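PDB 4N0P: pilus assembly protein CpaE from Caulobacter crescentus, which takes part in pilus assembly and, as a whole protein, probably binds and hydrolyses ATP; this fragment is its response-regulator receiver-like domain. Local coordinates for residues I23-T34 / P72-L80. Numbering follows the deposited sequence.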
loop_
_atom_site.group_PDB
_atom_site.type_symbol
_atom_site.label_atom_id
_atom_site.label_comp_id
_atom_site.label_asym_id
_atom_site.label_seq_id
_atom_site.Cartn_x
_atom_site.Cartn_y
_atom_site.Cartn_z
ATOM N N ILE A 23 12.626 5.019 3.654
ATOM C CA ILE A 23 11.460 4.493 4.345
ATOM C C ILE A 23 11.471 2.975 4.239
ATOM O O ILE A 23 12.210 2.396 3.435
ATOM C CB ILE A 23 10.144 5.085 3.733
ATOM C CG1 ILE A 23 10.003 4.735 2.214
ATOM C CG2 ILE A 23 9.989 6.601 3.991
ATOM C CD1 ILE A 23 8.627 4.987 1.641
ATOM N N THR A 24 10.645 2.338 5.058
ATOM C CA THR A 24 10.422 0.891 5.000
ATOM C C THR A 24 9.007 0.693 4.500
ATOM O O THR A 24 8.078 1.361 4.993
ATOM C CB THR A 24 10.665 0.219 6.353
ATOM O OG1 THR A 24 9.969 0.975 7.364
ATOM C CG2 THR A 24 12.139 0.146 6.703
ATOM N N ILE A 25 8.840 -0.171 3.490
ATOM C CA ILE A 25 7.544 -0.465 2.901
ATOM C C ILE A 25 7.255 -1.951 3.043
ATOM O O ILE A 25 8.089 -2.747 2.635
ATOM C CB ILE A 25 7.466 -0.080 1.383
ATOM C CG1 ILE A 25 7.791 1.404 1.108
ATOM C CG2 ILE A 25 6.091 -0.508 0.779
ATOM C CD1 ILE A 25 8.014 1.728 -0.433
ATOM N N HIS A 26 6.108 -2.321 3.592
ATOM C CA HIS A 26 5.682 -3.725 3.646
ATOM C C HIS A 26 4.467 -3.853 2.766
ATOM O O HIS A 26 3.469 -3.167 3.018
ATOM C CB HIS A 26 5.352 -4.189 5.073
ATOM C CG HIS A 26 6.529 -4.303 6.001
ATOM N ND1 HIS A 26 6.351 -4.638 7.337
ATOM C CD2 HIS A 26 7.849 -4.104 5.761
ATOM C CE1 HIS A 26 7.564 -4.609 7.872
ATOM N NE2 HIS A 26 8.501 -4.314 6.958
ATOM N N ALA A 27 4.541 -4.695 1.714
ATOM C CA ALA A 27 3.397 -4.853 0.839
ATOM C C ALA A 27 2.828 -6.260 1.050
ATOM O O ALA A 27 3.537 -7.241 0.900
ATOM C CB ALA A 27 3.817 -4.629 -0.624
ATOM N N PHE A 28 1.587 -6.355 1.461
ATOM C CA PHE A 28 0.898 -7.647 1.658
ATOM C C PHE A 28 -0.045 -7.794 0.522
ATOM O O PHE A 28 -1.122 -7.193 0.550
ATOM C CB PHE A 28 0.155 -7.690 3.015
ATOM C CG PHE A 28 1.070 -7.755 4.206
ATOM C CD1 PHE A 28 1.625 -6.597 4.744
ATOM C CD2 PHE A 28 1.333 -8.967 4.837
ATOM C CE1 PHE A 28 2.485 -6.662 5.836
ATOM C CE2 PHE A 28 2.182 -9.025 5.935
ATOM C CZ PHE A 28 2.764 -7.872 6.420
ATOM N N CYS A 29 0.385 -8.518 -0.527
ATOM C CA CYS A 29 -0.405 -8.696 -1.758
ATOM C C CYS A 29 -1.258 -9.937 -1.695
ATOM O O CYS A 29 -0.924 -10.901 -1.011
ATOM C CB CYS A 29 0.502 -8.732 -2.987
ATOM S SG CYS A 29 1.717 -7.393 -3.036
ATOM N N ALA A 30 -2.314 -9.931 -2.474
ATOM C CA ALA A 30 -3.224 -11.081 -2.571
ATOM C C ALA A 30 -3.250 -11.619 -3.997
ATOM O O ALA A 30 -3.731 -12.742 -4.217
ATOM C CB ALA A 30 -4.631 -10.669 -2.134
ATOM N N ARG A 31 -2.760 -10.819 -4.979
ATOM C CA ARG A 31 -2.748 -11.207 -6.392
ATOM C C ARG A 31 -1.323 -11.249 -6.930
ATOM O O ARG A 31 -0.547 -10.326 -6.657
ATOM C CB ARG A 31 -3.595 -10.249 -7.241
ATOM C CG ARG A 31 -5.060 -10.278 -6.860
ATOM C CD ARG A 31 -5.871 -9.227 -7.575
ATOM N NE ARG A 31 -7.079 -8.904 -6.804
ATOM C CZ ARG A 31 -8.241 -9.555 -6.888
ATOM N NH1 ARG A 31 -8.385 -10.565 -7.741
ATOM N NH2 ARG A 31 -9.272 -9.184 -6.139
ATOM N N PRO A 32 -0.972 -12.270 -7.740
ATOM C CA PRO A 32 0.399 -12.348 -8.282
ATOM C C PRO A 32 0.782 -11.148 -9.147
ATOM O O PRO A 32 1.941 -10.733 -9.122
ATOM C CB PRO A 32 0.364 -13.623 -9.141
ATOM C CG PRO A 32 -0.755 -14.421 -8.615
ATOM C CD PRO A 32 -1.782 -13.439 -8.151
ATOM N N GLU A 33 -0.176 -10.568 -9.888
ATOM C CA GLU A 33 0.093 -9.393 -10.734
ATOM C C GLU A 33 0.478 -8.176 -9.871
ATOM O O GLU A 33 1.316 -7.379 -10.286
ATOM C CB GLU A 33 -1.098 -9.043 -11.656
ATOM C CG GLU A 33 -2.466 -9.038 -10.981
ATOM C CD GLU A 33 -3.258 -10.318 -11.151
ATOM O OE1 GLU A 33 -2.757 -11.386 -10.732
ATOM O OE2 GLU A 33 -4.392 -10.249 -11.677
ATOM N N THR A 34 -0.129 -8.047 -8.675
ATOM C CA THR A 34 0.182 -6.930 -7.782
ATOM C C THR A 34 1.591 -7.117 -7.204
ATOM O O THR A 34 2.354 -6.158 -7.173
ATOM C CB THR A 34 -0.877 -6.846 -6.681
ATOM O OG1 THR A 34 -2.159 -6.704 -7.298
ATOM C CG2 THR A 34 -0.603 -5.712 -5.673
ATOM N N PRO A 72 5.752 -0.521 9.649
ATOM C CA PRO A 72 6.814 0.270 9.005
ATOM C C PRO A 72 6.282 1.656 8.582
ATOM O O PRO A 72 5.124 1.976 8.842
ATOM C CB PRO A 72 7.160 -0.591 7.773
ATOM C CG PRO A 72 5.845 -1.150 7.368
ATOM C CD PRO A 72 5.189 -1.506 8.697
ATOM N N SER A 73 7.079 2.429 7.802
ATOM C CA SER A 73 6.647 3.740 7.319
ATOM C C SER A 73 5.380 3.648 6.466
ATOM O O SER A 73 4.481 4.476 6.595
ATOM C CB SER A 73 7.755 4.393 6.478
ATOM O OG SER A 73 9.064 4.135 6.974
ATOM N N LEU A 74 5.305 2.601 5.609
ATOM C CA LEU A 74 4.219 2.444 4.672
ATOM C C LEU A 74 3.796 0.984 4.577
ATOM O O LEU A 74 4.653 0.107 4.430
ATOM C CB LEU A 74 4.653 2.972 3.269
ATOM C CG LEU A 74 3.639 2.779 2.122
ATOM C CD1 LEU A 74 2.414 3.607 2.351
ATOM C CD2 LEU A 74 4.219 3.208 0.788
ATOM N N VAL A 75 2.503 0.738 4.721
ATOM C CA VAL A 75 1.894 -0.595 4.614
ATOM C C VAL A 75 1.015 -0.583 3.366
ATOM O O VAL A 75 0.097 0.240 3.264
ATOM C CB VAL A 75 1.091 -0.992 5.880
ATOM C CG1 VAL A 75 0.376 -2.333 5.664
ATOM C CG2 VAL A 75 2.004 -1.079 7.106
ATOM N N MET A 76 1.294 -1.469 2.411
ATOM C CA MET A 76 0.472 -1.590 1.201
ATOM C C MET A 76 -0.312 -2.885 1.313
ATOM O O MET A 76 0.269 -3.920 1.659
ATOM C CB MET A 76 1.346 -1.591 -0.069
ATOM C CG MET A 76 2.112 -0.312 -0.273
ATOM S SD MET A 76 3.040 -0.325 -1.847
ATOM C CE MET A 76 1.757 -0.200 -2.997
ATOM N N VAL A 77 -1.640 -2.828 1.144
ATOM C CA VAL A 77 -2.455 -4.029 1.352
ATOM C C VAL A 77 -3.424 -4.263 0.199
ATOM O O VAL A 77 -3.855 -3.339 -0.487
ATOM C CB VAL A 77 -3.218 -4.006 2.698
ATOM C CG1 VAL A 77 -2.261 -4.093 3.890
ATOM C CG2 VAL A 77 -4.131 -2.778 2.797
ATOM N N GLU A 78 -3.852 -5.524 0.069
ATOM C CA GLU A 78 -4.793 -5.926 -0.960
ATOM C C GLU A 78 -5.609 -7.092 -0.410
ATOM O O GLU A 78 -5.113 -7.844 0.430
ATOM C CB GLU A 78 -3.976 -6.342 -2.191
ATOM C CG GLU A 78 -4.730 -6.715 -3.432
ATOM C CD GLU A 78 -3.852 -7.218 -4.559
ATOM O OE1 GLU A 78 -2.892 -7.978 -4.282
ATOM O OE2 GLU A 78 -4.139 -6.864 -5.726
ATOM N N THR A 79 -6.846 -7.245 -0.865
ATOM C CA THR A 79 -7.666 -8.399 -0.451
ATOM C C THR A 79 -8.393 -8.971 -1.675
ATOM O O THR A 79 -8.680 -8.221 -2.604
ATOM C CB THR A 79 -8.647 -8.023 0.679
ATOM O OG1 THR A 79 -9.382 -9.201 1.052
ATOM C CG2 THR A 79 -9.627 -6.921 0.277
ATOM N N LEU A 80 -8.720 -10.269 -1.660
ATOM C CA LEU A 80 -9.532 -10.880 -2.725
ATOM C C LEU A 80 -11.026 -10.935 -2.340
ATOM O O LEU A 80 -11.847 -11.383 -3.141
ATOM C CB LEU A 80 -9.059 -12.332 -2.965
ATOM C CG LEU A 80 -7.632 -12.575 -3.432
ATOM C CD1 LEU A 80 -7.191 -13.986 -3.061
ATOM C CD2 LEU A 80 -7.524 -12.398 -4.914
#
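The carboxylate of E78 is gripped by the turn after strand 24-28 and the first turn of helix 32-42. OE1 of E78 accepts two backbone bonds from the same face: A30 N lies 2.7 Å away on the anti side, and R31 N comes from above the carboxylate plane. OE2 of E78 takes the hydroxyl of T34 on its syn side, OG1 to OE2 2.5 Å. The same hydroxyl also bonds to Q129. E78 reaches the turn because its chain is extended, with CG anti to the backbone N (chi1 -176°). The start of helix 32-42, with R31 at the N-cap, may help stabilise the negative charge of E78. R31 adds a long salt bridge, NE to OE2 of E78 3.7 Å, with OE2 at the guanidinium edge. CD2 of L80 covers one guanidinium face, over its centre.

At the other end, T24 and S73 pair twice. T24 N donates to S73 OG, and S73 N donates to T24 OG1. Between these ends the strands run parallel. T24 O, H26 N, H26 O and F28 N bond in turn to L74 N, L74 O, M76 N and M76 O.

P72 packs on a face of the H26 ring in a CH-pi contact, its CG 3.6 Å from the ring centroid. H26 ND1 bonds to Y66. I25, A27, L74 and M76 share one sheet face; F28 and V77 lie on the other.

These are neighbouring inner strands of a five-stranded parallel sheet in 2-1-3-4-5 order, the (beta-alpha)5 topology characteristic of response-regulator receiver domains.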